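Side-chain contact in pyocyanin demethylase (Mycobacterium fortuitum subsp. fortuitum DSM 46621 = ATCC 6841, PDB 5K21), which removes the methyl group of the Pseudomonas aeruginosa phenazine pyocyanin by a tautomerizing demethylation, leaving phenazin-1-ol: residues B[32-35]-B[36-40]. Numbering follows the deposited sequence.
With CA (calcium ion), chain G; 6QF (phenazin-1-ol), chain F.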
# COMPACT_ATOMS: atom_id res chain seq x y z
N PRO B 32 7.45 7.49 -21.98
CA PRO B 32 8.34 8.49 -21.36
C PRO B 32 7.59 9.79 -21.18
O PRO B 32 6.77 10.17 -22.01
CB PRO B 32 9.49 8.61 -22.36
CG PRO B 32 9.47 7.31 -23.12
CD PRO B 32 8.04 6.90 -23.20
N GLY B 33 7.91 10.48 -20.09
CA GLY B 33 7.15 11.62 -19.62
C GLY B 33 6.08 11.21 -18.62
O GLY B 33 5.74 10.03 -18.44
N MET B 34 5.53 12.22 -17.96
CA MET B 34 4.60 11.95 -16.87
C MET B 34 3.31 11.37 -17.44
O MET B 34 2.66 12.00 -18.28
CB MET B 34 4.32 13.23 -16.10
CG MET B 34 3.91 13.00 -14.66
SD MET B 34 3.61 14.55 -13.78
CE MET B 34 5.17 15.41 -13.97
N ASP B 35 2.94 10.17 -17.00
CA ASP B 35 1.69 9.56 -17.43
C ASP B 35 1.26 8.56 -16.37
O ASP B 35 2.02 8.25 -15.44
CB ASP B 35 1.80 8.92 -18.83
CG ASP B 35 2.68 7.65 -18.87
OD1 ASP B 35 3.63 7.56 -18.08
OD2 ASP B 35 2.41 6.75 -19.71
N VAL B 36 0.03 8.07 -16.52
CA VAL B 36 -0.47 7.05 -15.61
C VAL B 36 0.55 5.93 -15.51
O VAL B 36 1.13 5.51 -16.52
CB VAL B 36 -1.84 6.52 -16.09
CG1 VAL B 36 -1.76 5.96 -17.49
CG2 VAL B 36 -2.37 5.48 -15.13
N GLY B 37 0.81 5.50 -14.27
CA GLY B 37 1.71 4.39 -14.02
C GLY B 37 3.10 4.78 -13.60
O GLY B 37 3.89 3.91 -13.21
N ASP B 38 3.44 6.06 -13.67
CA ASP B 38 4.72 6.45 -13.14
C ASP B 38 4.67 6.33 -11.63
O ASP B 38 3.60 6.23 -11.02
CB ASP B 38 5.09 7.85 -13.61
CG ASP B 38 5.36 7.90 -15.11
OD1 ASP B 38 5.61 6.83 -15.70
OD2 ASP B 38 5.37 8.99 -15.70
N MET B 39 5.85 6.35 -11.02
CA MET B 39 5.91 6.07 -9.59
C MET B 39 7.13 6.72 -8.97
O MET B 39 8.21 6.75 -9.58
CB MET B 39 5.94 4.56 -9.41
CG MET B 39 6.06 4.03 -8.03
SD MET B 39 6.36 2.26 -8.18
CE MET B 39 5.23 1.76 -9.44
N ASP B 40 6.96 7.24 -7.77
CA ASP B 40 8.05 7.77 -6.97
C ASP B 40 8.19 6.92 -5.73
O ASP B 40 7.20 6.62 -5.06
CB ASP B 40 7.82 9.21 -6.56
CG ASP B 40 7.78 10.16 -7.72
OD1 ASP B 40 8.14 9.77 -8.86
OD2 ASP B 40 7.39 11.32 -7.48
CA CA G . 5.93 7.81 -17.91
C4 6QF F . 7.06 12.41 -2.73
C5 6QF F . 7.63 12.28 -4.09
C6 6QF F . 8.95 12.47 -4.36
C10 6QF F . 6.24 12.72 -0.13
C13 6QF F . 4.41 12.66 1.51
C15 6QF F . 3.93 12.18 -0.78
C1 6QF F . 9.85 12.82 -3.30
C2 6QF F . 9.39 12.95 -2.05
C3 6QF F . 7.99 12.76 -1.68
N7 6QF F . 7.56 12.91 -0.41
N8 6QF F . 5.74 12.23 -2.46
C9 6QF F . 5.31 12.37 -1.17
C11 6QF F . 5.70 12.85 1.22
C14 6QF F . 3.49 12.31 0.48
O19 6QF F . 6.76 11.95 -5.07
O HOH W 1 1.33 4.42 -19.06
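Asp35 holds its CG between the backbone N and the carbonyl carbon (chi1 69°), whereas Asp38 swings CG anti to its carbonyl carbon (chi1 -68°), and the two carboxylates thereby converge on one calcium ion. They reach it crosswise, with their planes 60° apart. Asp35 binds through one oxygen, OD1 lying 2.3 Å from the calcium; Asp38 grips it with both, OD1 at 2.4 Å and, by a slightly longer bond, OD2 at 2.6 Å. The carbonyl O of Gly33 is a further ligand, and Asp28 OD1 with the carbonyl oxygens of Phe29 and Lys31 completes a set of seven protein oxygens from six residues. A type II turn from Asp35 to Asp38, with Gly37 at its third position, folds the chain back and is closed by a 3.2 Å hydrogen bond from Asp38 N to Asp35 O. The side chain of Asp38 returns a second bond across the turn: its OD2 accepts from Asp35 N at 3.0 Å, the donor standing above the carboxylate plane. OD2 is thus shared by metal and amide. Asp35 OD2 accepts a hydrogen bond from a water whose oxygen lies 2.6 Å away, and that water also donates to Val36 O. The site sits in the loop leading into strand 39-48 of the barrel, where Asp40 OD2 accepts a 2.6 Å hydrogen bond from O19 of phenazin-1-ol. Asp35 OD1 and Asp38 OD1 lie 3.2 Å apart, a closeness that the shared calcium probably makes tolerable by offsetting their negative charge, so the shape of this loop is likely to depend on the bound metal.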